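PDB 2NXF: manganese-dependent ADP-ribose/CDP-alcohol diphosphatase from Danio rerio, which probably hydrolyses ADP-ribose and CDP-alcohols such as CDP-choline and CDP-glycerol at a dinuclear metal centre, releasing the nucleoside monophosphate. Local coordinates for residues Leu58-Asp63 and Asn96-Asn101; Gly199-Gln204 and Cys240-His245; Glu303-Met308 and Asp316-Tyr321. One frame throughout, in Å; residues are numbered along the deposited sequence.

Interaction 1: Leu58-Asp63 and Asn96-Asn101; sequences LGDIID and NHEFYN. With ZN (zinc ion), chain C; ZN (zinc ion), chain B; PO4 (phosphate ion), chain F.
The two carboxylate oxygens of D60 divide their work: OD2 bridges both zinc ions at 2.2 Å each, while OD1 accepts from H97 N at 2.9 Å. That N-H comes from 42° above the carboxylate plane and ties the bridging ligand to helix 96-101. E98 points its carboxylate back at the loop backbone; a bend at chi2 (74°) brings OE1 to D60 N and OE2 to I61 N, each 2.8 Å away on the syn side. N96 binds the zinc ion of chain C through OD1 at 2.1 Å and gives ND2 to O4 of a phosphate, probably from the crystallisation liquor, 2.7 Å away, and to Y100 OH. The H97 ring has Y100 CE2 over one face and reaches phosphate O2 edge-on through NE2, while G64 N bonds to its ND1. N101 ND2 bonds to D63 O from above the carbonyl plane, and N101 OD1 to S72 OG. D13, Q15 and H267 complete the chain B site, H228 and H265 the chain C site: the dinuclear centre of the calcineurin-like phosphoesterase fold, built here from the loop after strand 54-57 and the start of helix 96-101, which carries N96-H97-E98 of the GNHE motif.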
ATOM      1  N   LEU A  58       0.083  -4.820   0.624  1.00 24.33           N
ATOM      2  CA  LEU A  58       0.138  -3.387   0.393  1.00 24.68           C
ATOM      3  C   LEU A  58       0.605  -2.982  -1.019  1.00 24.85           C
ATOM      4  O   LEU A  58       0.860  -1.795  -1.275  1.00 24.66           O
ATOM      5  CB  LEU A  58       1.027  -2.735   1.470  1.00 25.07           C
ATOM      6  CG  LEU A  58       0.364  -2.375   2.826  1.00 26.38           C
ATOM      7  CD1 LEU A  58      -0.715  -1.290   2.627  1.00 27.88           C
ATOM      8  CD2 LEU A  58      -0.228  -3.580   3.470  1.00 28.59           C
ATOM      9  N   GLY A  59       0.673  -3.942  -1.941  1.00 24.58           N
ATOM     10  CA  GLY A  59       0.910  -3.602  -3.351  1.00 24.85           C
ATOM     11  C   GLY A  59       2.324  -3.924  -3.788  1.00 23.98           C
ATOM     12  O   GLY A  59       3.157  -4.364  -2.974  1.00 24.59           O
ATOM     13  N   ASP A  60       2.592  -3.635  -5.068  1.00 23.64           N
ATOM     14  CA  ASP A  60       3.820  -4.064  -5.736  1.00 24.05           C
ATOM     15  C   ASP A  60       4.022  -5.551  -5.513  1.00 24.24           C
ATOM     16  O   ASP A  60       5.120  -5.968  -5.144  1.00 25.35           O
ATOM     17  CB  ASP A  60       5.042  -3.292  -5.211  1.00 23.59           C
ATOM     18  CG  ASP A  60       5.094  -1.843  -5.697  1.00 24.78           C
ATOM     19  OD1 ASP A  60       4.212  -1.407  -6.465  1.00 24.42           O
ATOM     20  OD2 ASP A  60       5.998  -1.124  -5.268  1.00 22.95           O
ATOM     21  N   ILE A  61       2.976  -6.356  -5.746  1.00 24.26           N
ATOM     22  CA  ILE A  61       3.087  -7.812  -5.497  1.00 24.98           C
ATOM     23  C   ILE A  61       3.945  -8.517  -6.566  1.00 25.25           C
ATOM     24  O   ILE A  61       4.568  -9.541  -6.284  1.00 24.84           O
ATOM     25  CB  ILE A  61       1.702  -8.464  -5.331  1.00 25.79           C
ATOM     26  CG1 ILE A  61       1.830  -9.772  -4.536  1.00 27.00           C
ATOM     27  CG2 ILE A  61       0.990  -8.585  -6.697  1.00 25.95           C
ATOM     28  CD1 ILE A  61       0.503 -10.479  -4.286  1.00 28.02           C
ATOM     29  N   ILE A  62       3.987  -7.967  -7.789  1.00 25.46           N
ATOM     30  CA  ILE A  62       4.932  -8.476  -8.791  1.00 25.06           C
ATOM     31  C   ILE A  62       5.694  -7.308  -9.380  1.00 25.26           C
ATOM     32  O   ILE A  62       5.157  -6.210  -9.456  1.00 25.59           O
ATOM     33  CB  ILE A  62       4.249  -9.286  -9.935  1.00 25.37           C
ATOM     34  CG1 ILE A  62       3.199  -8.450 -10.672  1.00 26.21           C
ATOM     35  CG2 ILE A  62       3.641 -10.610  -9.404  1.00 24.24           C
ATOM     36  CD1 ILE A  62       2.858  -9.036 -12.061  1.00 26.39           C
ATOM     37  N   ASP A  63       6.932  -7.539  -9.805  1.00 24.79           N
ATOM     38  CA  ASP A  63       7.762  -6.416 -10.277  1.00 24.51           C
ATOM     39  C   ASP A  63       7.402  -6.002 -11.699  1.00 24.79           C
ATOM     40  O   ASP A  63       7.003  -6.839 -12.512  1.00 23.72           O
ATOM     41  CB  ASP A  63       9.242  -6.795 -10.226  1.00 24.17           C
ATOM     42  CG  ASP A  63      10.139  -5.581 -10.267  1.00 25.06           C
ATOM     43  OD1 ASP A  63      10.305  -4.926  -9.216  1.00 26.53           O
ATOM     44  OD2 ASP A  63      10.641  -5.268 -11.349  1.00 26.77           O
ATOM     45  N   ASN A  96       2.482   1.068  -7.683  1.00 23.15           N
ATOM     46  CA  ASN A  96       3.070   1.409  -8.988  1.00 22.98           C
ATOM     47  C   ASN A  96       3.409   0.207  -9.865  1.00 23.38           C
ATOM     48  O   ASN A  96       3.167   0.255 -11.063  1.00 23.44           O
ATOM     49  CB  ASN A  96       4.231   2.422  -8.905  1.00 22.56           C
ATOM     50  CG  ASN A  96       5.316   2.022  -7.917  1.00 23.07           C
ATOM     51  OD1 ASN A  96       5.027   1.662  -6.776  1.00 22.37           O
ATOM     52  ND2 ASN A  96       6.572   2.102  -8.358  1.00 22.19           N
ATOM     53  N   HIS A  97       3.914  -0.877  -9.275  1.00 23.22           N
ATOM     54  CA  HIS A  97       4.291  -2.049 -10.084  1.00 23.85           C
ATOM     55  C   HIS A  97       3.103  -2.790 -10.674  1.00 23.97           C
ATOM     56  O   HIS A  97       3.202  -3.388 -11.751  1.00 24.14           O
ATOM     57  CB  HIS A  97       5.254  -2.950  -9.311  1.00 23.33           C
ATOM     58  CG  HIS A  97       6.628  -2.368  -9.241  1.00 24.76           C
ATOM     59  ND1 HIS A  97       7.636  -2.746 -10.099  1.00 24.67           N
ATOM     60  CD2 HIS A  97       7.137  -1.374  -8.475  1.00 24.48           C
ATOM     61  CE1 HIS A  97       8.722  -2.040  -9.836  1.00 25.33           C
ATOM     62  NE2 HIS A  97       8.444  -1.193  -8.863  1.00 23.88           N
ATOM     63  N   GLU A  98       1.961  -2.752  -9.986  1.00 24.42           N
ATOM     64  CA  GLU A  98       0.729  -3.246 -10.625  1.00 24.82           C
ATOM     65  C   GLU A  98       0.464  -2.491 -11.916  1.00 25.14           C
ATOM     66  O   GLU A  98       0.161  -3.114 -12.948  1.00 24.63           O
ATOM     67  CB  GLU A  98      -0.480  -3.115  -9.693  1.00 25.47           C
ATOM     68  CG  GLU A  98      -0.624  -4.270  -8.690  1.00 25.27           C
ATOM     69  CD  GLU A  98       0.391  -4.224  -7.547  1.00 26.77           C
ATOM     70  OE1 GLU A  98       0.857  -3.122  -7.219  1.00 25.60           O
ATOM     71  OE2 GLU A  98       0.679  -5.296  -6.978  1.00 28.63           O
ATOM     72  N   PHE A  99       0.557  -1.159 -11.864  1.00 24.22           N
ATOM     73  CA  PHE A  99       0.296  -0.355 -13.074  1.00 24.04           C
ATOM     74  C   PHE A  99       1.347  -0.483 -14.183  1.00 24.81           C
ATOM     75  O   PHE A  99       1.038  -0.285 -15.371  1.00 25.78           O
ATOM     76  CB  PHE A  99       0.024   1.108 -12.714  1.00 24.07           C
ATOM     77  CG  PHE A  99      -1.164   1.283 -11.823  1.00 23.91           C
ATOM     78  CD1 PHE A  99      -2.465   1.100 -12.313  1.00 26.21           C
ATOM     79  CD2 PHE A  99      -0.998   1.589 -10.483  1.00 23.09           C
ATOM     80  CE1 PHE A  99      -3.580   1.260 -11.450  1.00 25.97           C
ATOM     81  CE2 PHE A  99      -2.099   1.737  -9.618  1.00 25.02           C
ATOM     82  CZ  PHE A  99      -3.392   1.564 -10.113  1.00 26.07           C
ATOM     83  N   TYR A 100       2.578  -0.808 -13.805  1.00 24.89           N
ATOM     84  CA  TYR A 100       3.615  -1.074 -14.802  1.00 25.02           C
ATOM     85  C   TYR A 100       3.251  -2.333 -15.585  1.00 25.13           C
ATOM     86  O   TYR A 100       3.525  -2.417 -16.779  1.00 26.59           O
ATOM     87  CB  TYR A 100       4.992  -1.293 -14.156  1.00 24.91           C
ATOM     88  CG  TYR A 100       5.551  -0.114 -13.385  1.00 24.44           C
ATOM     89  CD1 TYR A 100       5.202   1.201 -13.705  1.00 24.65           C
ATOM     90  CD2 TYR A 100       6.461  -0.320 -12.347  1.00 27.01           C
ATOM     91  CE1 TYR A 100       5.717   2.283 -12.994  1.00 24.07           C
ATOM     92  CE2 TYR A 100       6.986   0.743 -11.619  1.00 26.26           C
ATOM     93  CZ  TYR A 100       6.603   2.043 -11.934  1.00 25.90           C
ATOM     94  OH  TYR A 100       7.107   3.085 -11.186  1.00 24.00           O
ATOM     95  N   ASN A 101       2.660  -3.311 -14.901  1.00 24.53           N
ATOM     96  CA  ASN A 101       2.298  -4.584 -15.541  1.00 24.35           C
ATOM     97  C   ASN A 101       0.954  -4.595 -16.250  1.00 24.79           C
ATOM     98  O   ASN A 101       0.818  -5.258 -17.270  1.00 24.51           O
ATOM     99  CB  ASN A 101       2.290  -5.714 -14.501  1.00 24.43           C
ATOM    100  CG  ASN A 101       3.689  -6.189 -14.149  1.00 23.90           C
ATOM    101  OD1 ASN A 101       4.306  -6.921 -14.920  1.00 23.60           O
ATOM    102  ND2 ASN A 101       4.207  -5.741 -13.001  1.00 23.89           N
TER
HETATM  103 ZN    ZN C 402       5.914   1.030  -4.940  0.80 14.81          ZN
HETATM  104 ZN    ZN B 401       7.888  -1.524  -4.171  0.80 16.87          ZN
HETATM  105  P   PO4 F 501       9.409   0.682  -6.143  0.80 20.25           P
HETATM  106  O1  PO4 F 501      10.261   1.464  -5.168  0.80 23.38           O
HETATM  107  O2  PO4 F 501      10.122   0.604  -7.479  0.80 19.59           O
HETATM  108  O3  PO4 F 501       9.241  -0.765  -5.719  0.80 17.00           O
HETATM  109  O4  PO4 F 501       8.047   1.292  -6.275  0.80 18.50           O
HETATM  110  O   HOH W   1       7.678   0.576  -3.798  1.00 20.14           O

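Interaction 2: Gly199-Gln204 and Cys240-His245; sequences GGFSEQ and CLAWNH
The backbones come nearest at G200 and W243, where the nitrogen of W243 bonds to the carbonyl oxygen of G199 (W243 N to G199 O, 2.8 Å). The same run of glycine main chain lies flat against the W243 indole: G199 CA sits over the five-membered ring, 3.8 Å from its centroid and 16° off the normal, a CH-pi contact. The indole is held in turn by V195, whose carbonyl oxygen accepts from NE1, and by the ring of F194. N244 works as a clamp on the main chain of F201. With chi1 at 61°, CG stands between the backbone N and the carbonyl carbon, and the amide is presented to the opposite segment: OD1 accepts from F201 N at 3.0 Å, and ND2 gives to F201 O at 2.8 Å, in the carbonyl plane on a lone pair. OD1 also meets the edge of the F201 ring, 3.6 Å from CD2, and the ring and amide planes are 28° apart. On the A242 side, F201 CE2 touches CB of that residue at 3.5 Å. One side-chain amide thus satisfies both polar backbone atoms of F201, a buried residue just ahead of helix 203-219, much as a neighbouring strand would.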
ATOM      1  N   GLY A 199       1.881   9.119  -6.955  1.00 25.33           N
ATOM      2  CA  GLY A 199       0.562   9.523  -7.386  1.00 25.06           C
ATOM      3  C   GLY A 199      -0.142  10.191  -6.238  1.00 25.11           C
ATOM      4  O   GLY A 199       0.423  10.352  -5.151  1.00 26.01           O
ATOM      5  N   GLY A 200      -1.379  10.588  -6.496  1.00 25.61           N
ATOM      6  CA  GLY A 200      -2.186  11.210  -5.470  1.00 26.19           C
ATOM      7  C   GLY A 200      -3.626  10.735  -5.447  1.00 26.27           C
ATOM      8  O   GLY A 200      -4.044   9.873  -6.244  1.00 25.68           O
ATOM      9  N   PHE A 201      -4.389  11.358  -4.549  1.00 25.28           N
ATOM     10  CA  PHE A 201      -5.786  10.986  -4.313  1.00 25.67           C
ATOM     11  C   PHE A 201      -6.691  12.100  -4.844  1.00 24.75           C
ATOM     12  O   PHE A 201      -6.528  13.276  -4.479  1.00 25.58           O
ATOM     13  CB  PHE A 201      -6.008  10.793  -2.806  1.00 25.26           C
ATOM     14  CG  PHE A 201      -5.013   9.843  -2.165  1.00 26.40           C
ATOM     15  CD1 PHE A 201      -5.272   8.463  -2.100  1.00 26.39           C
ATOM     16  CD2 PHE A 201      -3.814  10.334  -1.619  1.00 26.96           C
ATOM     17  CE1 PHE A 201      -4.352   7.572  -1.509  1.00 25.82           C
ATOM     18  CE2 PHE A 201      -2.865   9.447  -1.028  1.00 26.01           C
ATOM     19  CZ  PHE A 201      -3.142   8.064  -0.953  1.00 26.02           C
ATOM     20  N   SER A 202      -7.651  11.738  -5.696  1.00 25.28           N
ATOM     21  CA  SER A 202      -8.558  12.748  -6.259  1.00 24.61           C
ATOM     22  C   SER A 202      -9.451  13.377  -5.175  1.00 25.03           C
ATOM     23  O   SER A 202      -9.665  12.772  -4.105  1.00 25.69           O
ATOM     24  CB  SER A 202      -9.435  12.171  -7.393  1.00 25.00           C
ATOM     25  OG  SER A 202     -10.447  11.315  -6.868  1.00 25.71           O
ATOM     26  N   GLU A 203      -9.968  14.572  -5.469  1.00 25.41           N
ATOM     27  CA  GLU A 203     -10.912  15.232  -4.595  1.00 26.01           C
ATOM     28  C   GLU A 203     -12.101  14.288  -4.326  1.00 25.84           C
ATOM     29  O   GLU A 203     -12.611  14.205  -3.195  1.00 25.11           O
ATOM     30  CB  GLU A 203     -11.364  16.558  -5.227  1.00 26.83           C
ATOM     31  CG  GLU A 203     -12.428  17.282  -4.462  1.00 32.85           C
ATOM     32  CD  GLU A 203     -12.930  18.489  -5.232  1.00 39.44           C
ATOM     33  OE1 GLU A 203     -13.595  18.306  -6.281  1.00 43.41           O
ATOM     34  OE2 GLU A 203     -12.661  19.627  -4.795  1.00 44.29           O
ATOM     35  N   GLN A 204     -12.536  13.567  -5.366  1.00 24.96           N
ATOM     36  CA  GLN A 204     -13.665  12.649  -5.209  1.00 25.15           C
ATOM     37  C   GLN A 204     -13.322  11.567  -4.183  1.00 24.25           C
ATOM     38  O   GLN A 204     -14.140  11.232  -3.284  1.00 24.07           O
ATOM     39  CB  GLN A 204     -14.048  12.020  -6.549  1.00 25.43           C
ATOM     40  CG  GLN A 204     -15.195  11.017  -6.431  1.00 26.14           C
ATOM     41  CD  GLN A 204     -15.678  10.496  -7.777  1.00 26.84           C
ATOM     42  OE1 GLN A 204     -15.011  10.643  -8.807  1.00 28.83           O
ATOM     43  NE2 GLN A 204     -16.842   9.884  -7.769  1.00 30.42           N
ATOM     44  N   CYS A 240       9.055   9.044  -1.291  1.00 24.96           N
ATOM     45  CA  CYS A 240       8.019   8.011  -1.340  1.00 24.98           C
ATOM     46  C   CYS A 240       6.612   8.507  -1.021  1.00 24.06           C
ATOM     47  O   CYS A 240       5.664   7.723  -1.029  1.00 24.63           O
ATOM     48  CB  CYS A 240       8.378   6.878  -0.380  1.00 25.32           C
ATOM     49  SG  CYS A 240       9.836   6.006  -0.916  1.00 31.41           S
ATOM     50  N   LEU A 241       6.460   9.792  -0.720  1.00 23.43           N
ATOM     51  CA  LEU A 241       5.142  10.297  -0.264  1.00 23.08           C
ATOM     52  C   LEU A 241       4.177  10.511  -1.427  1.00 23.52           C
ATOM     53  O   LEU A 241       4.605  10.881  -2.543  1.00 23.82           O
ATOM     54  CB  LEU A 241       5.321  11.659   0.434  1.00 23.15           C
ATOM     55  CG  LEU A 241       6.139  11.634   1.730  1.00 22.04           C
ATOM     56  CD1 LEU A 241       6.541  13.047   2.153  1.00 22.98           C
ATOM     57  CD2 LEU A 241       5.335  10.914   2.824  1.00 24.92           C
ATOM     58  N   ALA A 242       2.886  10.340  -1.153  1.00 23.47           N
ATOM     59  CA  ALA A 242       1.837  10.738  -2.112  1.00 22.85           C
ATOM     60  C   ALA A 242       1.962  12.193  -2.523  1.00 22.99           C
ATOM     61  O   ALA A 242       2.347  13.059  -1.729  1.00 22.23           O
ATOM     62  CB  ALA A 242       0.447  10.508  -1.540  1.00 22.26           C
ATOM     63  N   TRP A 243       1.624  12.469  -3.776  1.00 23.02           N
ATOM     64  CA  TRP A 243       1.682  13.845  -4.275  1.00 22.56           C
ATOM     65  C   TRP A 243       0.960  14.868  -3.386  1.00 22.64           C
ATOM     66  O   TRP A 243       1.512  15.935  -3.073  1.00 22.85           O
ATOM     67  CB  TRP A 243       1.101  13.936  -5.690  1.00 23.75           C
ATOM     68  CG  TRP A 243       1.910  13.253  -6.765  1.00 23.42           C
ATOM     69  CD1 TRP A 243       3.194  12.769  -6.688  1.00 24.77           C
ATOM     70  CD2 TRP A 243       1.473  13.019  -8.105  1.00 24.08           C
ATOM     71  NE1 TRP A 243       3.571  12.230  -7.906  1.00 24.58           N
ATOM     72  CE2 TRP A 243       2.519  12.353  -8.784  1.00 24.88           C
ATOM     73  CE3 TRP A 243       0.277  13.291  -8.791  1.00 24.38           C
ATOM     74  CZ2 TRP A 243       2.426  11.982 -10.147  1.00 23.59           C
ATOM     75  CZ3 TRP A 243       0.175  12.904 -10.131  1.00 24.57           C
ATOM     76  CH2 TRP A 243       1.243  12.263 -10.794  1.00 23.95           C
ATOM     77  N   ASN A 244      -0.263  14.527  -2.983  1.00 22.96           N
ATOM     78  CA  ASN A 244      -1.043  15.423  -2.135  1.00 23.77           C
ATOM     79  C   ASN A 244      -1.161  14.857  -0.731  1.00 23.37           C
ATOM     80  O   ASN A 244      -2.233  14.852  -0.145  1.00 23.86           O
ATOM     81  CB  ASN A 244      -2.416  15.774  -2.764  1.00 23.50           C
ATOM     82  CG  ASN A 244      -3.300  14.554  -2.985  1.00 23.86           C
ATOM     83  OD1 ASN A 244      -2.822  13.432  -3.116  1.00 23.39           O
ATOM     84  ND2 ASN A 244      -4.614  14.789  -3.048  1.00 25.46           N
ATOM     85  N   HIS A 245      -0.025  14.423  -0.184  1.00 23.59           N
ATOM     86  CA  HIS A 245      -0.023  13.781   1.137  1.00 23.92           C
ATOM     87  C   HIS A 245      -0.640  14.697   2.211  1.00 24.27           C
ATOM     88  O   HIS A 245      -1.332  14.210   3.105  1.00 24.03           O
ATOM     89  CB  HIS A 245       1.398  13.335   1.534  1.00 24.15           C
ATOM     90  CG  HIS A 245       2.328  14.475   1.839  1.00 25.02           C
ATOM     91  ND1 HIS A 245       2.695  14.828   3.123  1.00 27.15           N
ATOM     92  CD2 HIS A 245       2.937  15.363   1.021  1.00 26.29           C
ATOM     93  CE1 HIS A 245       3.500  15.874   3.079  1.00 27.23           C
ATOM     94  NE2 HIS A 245       3.661  16.221   1.816  1.00 28.52           N
TER

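Interaction 3: Glu303-Met308 and Asp316-Tyr321; sequences EDRMVM and DLTITY
A beta hairpin near the C terminus brings R305-M308 and L317-T320 together as antiparallel strands, their axes 4.7 Å apart. M306 and I319 form a hydrogen-bonded pair, with M306 N to I319 O at 2.9 Å and I319 N to M306 O at 2.8 Å; M308 and L317 repeat the pattern, M308 N to L317 O at 2.7 Å. R305 with T320 and V307 with T318 are the non-hydrogen-bonded pairs. Strand 317-320 is one edge strand of a six-stranded mixed sheet, in which strand 305-312 lies between it and strand 295-301. M306, L317 and I319 pack on strands of the other large sheet, 258-263 and 279-282, as in the layered beta core of the calcineurin-like phosphoesterases; M308, on the same face, meets A297 and V314. M306, a selenomethionine, is directed alongside I319 by chi1 (169°), with SE 4.0 Å from I319 CD1, and the bend at chi3 turns CE to the same methyl. On the other face V307 CG2 and T318 OG1 lie side by side, and R305 NH1 makes a salt bridge to D304 OD1. At the open end Y321 N bonds to D304 O at 3.0 Å, and the Y321 ring turns one face to the D304-R305 peptide, R305 N being 3.4 Å above its centre. The hydroxyl bonds to the carbonyl oxygen of Y302. Water 2 donates to both D304 O and Y321 O.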
ATOM      1  N   GLU A 303      -9.917  -5.031  22.171  1.00 26.27           N
ATOM      2  CA  GLU A 303     -10.867  -3.989  22.518  1.00 27.20           C
ATOM      3  C   GLU A 303     -10.189  -2.699  22.983  1.00 26.85           C
ATOM      4  O   GLU A 303     -10.782  -1.627  22.880  1.00 26.98           O
ATOM      5  CB  GLU A 303     -11.905  -4.507  23.527  1.00 27.73           C
ATOM      6  CG  GLU A 303     -12.645  -5.718  22.971  1.00 31.51           C
ATOM      7  CD  GLU A 303     -13.871  -6.123  23.753  1.00 36.20           C
ATOM      8  OE1 GLU A 303     -13.836  -6.080  25.001  1.00 36.78           O
ATOM      9  OE2 GLU A 303     -14.868  -6.506  23.102  1.00 39.91           O
ATOM     10  N   ASP A 304      -8.936  -2.793  23.441  1.00 26.28           N
ATOM     11  CA  ASP A 304      -8.240  -1.637  24.009  1.00 26.11           C
ATOM     12  C   ASP A 304      -6.929  -1.234  23.324  1.00 25.80           C
ATOM     13  O   ASP A 304      -6.378  -0.169  23.622  1.00 25.86           O
ATOM     14  CB  ASP A 304      -7.997  -1.857  25.508  1.00 26.15           C
ATOM     15  CG  ASP A 304      -6.972  -2.946  25.794  1.00 27.89           C
ATOM     16  OD1 ASP A 304      -6.830  -3.909  25.004  1.00 26.55           O
ATOM     17  OD2 ASP A 304      -6.306  -2.838  26.840  1.00 31.56           O
ATOM     18  N   ARG A 305      -6.447  -2.071  22.404  1.00 24.46           N
ATOM     19  CA  ARG A 305      -5.162  -1.848  21.746  1.00 23.73           C
ATOM     20  C   ARG A 305      -5.056  -2.689  20.490  1.00 23.68           C
ATOM     21  O   ARG A 305      -5.786  -3.668  20.326  1.00 22.57           O
ATOM     22  CB  ARG A 305      -4.013  -2.221  22.681  1.00 23.89           C
ATOM     23  CG  ARG A 305      -3.873  -3.719  22.910  1.00 23.88           C
ATOM     24  CD  ARG A 305      -3.197  -4.022  24.222  1.00 27.87           C
ATOM     25  NE  ARG A 305      -2.855  -5.441  24.316  1.00 26.85           N
ATOM     26  CZ  ARG A 305      -3.699  -6.402  24.687  1.00 28.53           C
ATOM     27  NH1 ARG A 305      -4.958  -6.121  25.008  1.00 27.82           N
ATOM     28  NH2 ARG A 305      -3.271  -7.662  24.751  1.00 28.42           N
HETATM   29  N   MSE A 306      -4.138  -2.292  19.612  1.00 23.12           N
HETATM   30  CA  MSE A 306      -3.746  -3.119  18.487  1.00 23.63           C
HETATM   31  C   MSE A 306      -2.293  -3.503  18.702  1.00 24.29           C
HETATM   32  O   MSE A 306      -1.468  -2.657  19.071  1.00 24.73           O
HETATM   33  CB  MSE A 306      -3.883  -2.361  17.171  1.00 24.19           C
HETATM   34  CG  MSE A 306      -3.250  -3.077  16.017  1.00 23.62           C
HETATM   35 SE   MSE A 306      -3.444  -2.113  14.343  1.00 25.46          SE
HETATM   36  CE  MSE A 306      -1.629  -2.310  13.748  1.00 28.64           C
ATOM     37  N   VAL A 307      -1.989  -4.778  18.496  1.00 23.61           N
ATOM     38  CA  VAL A 307      -0.607  -5.260  18.612  1.00 23.84           C
ATOM     39  C   VAL A 307      -0.174  -5.808  17.265  1.00 24.78           C
ATOM     40  O   VAL A 307      -0.874  -6.621  16.673  1.00 25.29           O
ATOM     41  CB  VAL A 307      -0.471  -6.361  19.677  1.00 23.44           C
ATOM     42  CG1 VAL A 307       0.969  -6.866  19.712  1.00 24.26           C
ATOM     43  CG2 VAL A 307      -0.922  -5.852  21.051  1.00 24.43           C
HETATM   44  N   MSE A 308       0.953  -5.323  16.746  1.00 24.74           N
HETATM   45  CA  MSE A 308       1.452  -5.828  15.483  1.00 25.07           C
HETATM   46  C   MSE A 308       2.716  -6.604  15.802  1.00 25.37           C
HETATM   47  O   MSE A 308       3.639  -6.049  16.409  1.00 25.66           O
HETATM   48  CB  MSE A 308       1.769  -4.689  14.516  1.00 24.83           C
HETATM   49  CG  MSE A 308       2.273  -5.195  13.149  1.00 25.89           C
HETATM   50 SE   MSE A 308       2.607  -3.788  11.850  1.00 26.00          SE
HETATM   51  CE  MSE A 308       4.307  -3.159  12.548  1.00 28.20           C
ATOM     52  N   ASP A 316       7.959  -5.062  16.146  1.00 24.42           N
ATOM     53  CA  ASP A 316       6.619  -5.059  16.763  1.00 24.42           C
ATOM     54  C   ASP A 316       6.186  -3.619  17.053  1.00 25.03           C
ATOM     55  O   ASP A 316       7.017  -2.718  17.194  1.00 24.17           O
ATOM     56  CB  ASP A 316       6.613  -5.785  18.122  1.00 24.57           C
ATOM     57  CG  ASP A 316       6.853  -7.283  18.025  1.00 26.07           C
ATOM     58  OD1 ASP A 316       6.942  -7.849  16.919  1.00 26.88           O
ATOM     59  OD2 ASP A 316       6.963  -7.899  19.116  1.00 28.49           O
ATOM     60  N   LEU A 317       4.882  -3.436  17.232  1.00 25.29           N
ATOM     61  CA  LEU A 317       4.326  -2.144  17.586  1.00 26.96           C
ATOM     62  C   LEU A 317       3.019  -2.372  18.312  1.00 27.06           C
ATOM     63  O   LEU A 317       2.252  -3.266  17.940  1.00 28.04           O
ATOM     64  CB  LEU A 317       4.075  -1.338  16.305  1.00 27.69           C
ATOM     65  CG  LEU A 317       3.710   0.135  16.344  1.00 31.59           C
ATOM     66  CD1 LEU A 317       4.620   0.956  17.240  1.00 33.35           C
ATOM     67  CD2 LEU A 317       3.786   0.632  14.908  1.00 32.97           C
ATOM     68  N   THR A 318       2.769  -1.571  19.342  1.00 26.71           N
ATOM     69  CA  THR A 318       1.478  -1.590  20.027  1.00 27.26           C
ATOM     70  C   THR A 318       0.874  -0.186  19.963  1.00 27.82           C
ATOM     71  O   THR A 318       1.552   0.804  20.252  1.00 27.93           O
ATOM     72  CB  THR A 318       1.610  -2.084  21.497  1.00 27.63           C
ATOM     73  OG1 THR A 318       2.131  -3.419  21.507  1.00 27.99           O
ATOM     74  CG2 THR A 318       0.249  -2.072  22.217  1.00 28.32           C
ATOM     75  N   ILE A 319      -0.395  -0.101  19.570  1.00 27.95           N
ATOM     76  CA  ILE A 319      -1.127   1.161  19.638  1.00 29.08           C
ATOM     77  C   ILE A 319      -2.194   1.029  20.714  1.00 29.93           C
ATOM     78  O   ILE A 319      -3.089   0.207  20.598  1.00 29.91           O
ATOM     79  CB  ILE A 319      -1.849   1.520  18.318  1.00 29.60           C
ATOM     80  CG1 ILE A 319      -0.935   1.358  17.103  1.00 29.79           C
ATOM     81  CG2 ILE A 319      -2.482   2.939  18.440  1.00 30.26           C
ATOM     82  CD1 ILE A 319      -1.728   1.237  15.791  1.00 30.38           C
ATOM     83  N   THR A 320      -2.084   1.838  21.757  1.00 30.65           N
ATOM     84  CA  THR A 320      -3.112   1.889  22.795  1.00 32.05           C
ATOM     85  C   THR A 320      -4.201   2.852  22.314  1.00 33.00           C
ATOM     86  O   THR A 320      -3.899   3.932  21.782  1.00 33.82           O
ATOM     87  CB  THR A 320      -2.508   2.301  24.145  1.00 32.62           C
ATOM     88  OG1 THR A 320      -1.381   1.453  24.437  1.00 33.18           O
ATOM     89  CG2 THR A 320      -3.540   2.166  25.249  1.00 32.59           C
ATOM     90  N   TYR A 321      -5.465   2.445  22.424  1.00 33.36           N
ATOM     91  CA  TYR A 321      -6.544   3.245  21.844  1.00 33.94           C
ATOM     92  C   TYR A 321      -6.806   4.499  22.672  1.00 35.25           C
ATOM     93  O   TYR A 321      -6.704   4.469  23.885  1.00 35.80           O
ATOM     94  CB  TYR A 321      -7.847   2.455  21.743  1.00 32.54           C
ATOM     95  CG  TYR A 321      -7.841   1.209  20.883  1.00 30.13           C
ATOM     96  CD1 TYR A 321      -8.838   0.248  21.057  1.00 29.97           C
ATOM     97  CD2 TYR A 321      -6.870   0.985  19.905  1.00 27.68           C
ATOM     98  CE1 TYR A 321      -8.877  -0.894  20.300  1.00 27.89           C
ATOM     99  CE2 TYR A 321      -6.902  -0.167  19.125  1.00 26.82           C
ATOM    100  CZ  TYR A 321      -7.902  -1.110  19.341  1.00 28.14           C
ATOM    101  OH  TYR A 321      -7.956  -2.262  18.605  1.00 27.66           O
TER
HETATM  102  O   HOH W   2      -7.051   2.146  25.181  1.00 37.41           O

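How the interactions relate
From the N terminus the contacts follow in series, none nested in or crossing another. Interaction 1 closes the excursion from the loop after strand 54-57, through helices 65-68 and 72-84 and strand 89-92, back to helix 96-101. Interaction 2 closes a second one, carrying helix 203-219 and strand 222-227, and joins the approach to that helix to the loop before helix 245-253. The centres of these two are about 17 Å apart. Interaction 3 zips up the hairpin of strands 305-312 and 317-320, at the edge of the sheet whose strands 54-57 and 89-92 lead into interaction 1; the centres of interactions 1 and 3 are about 29 Å apart, on opposite sides of the chain's centre.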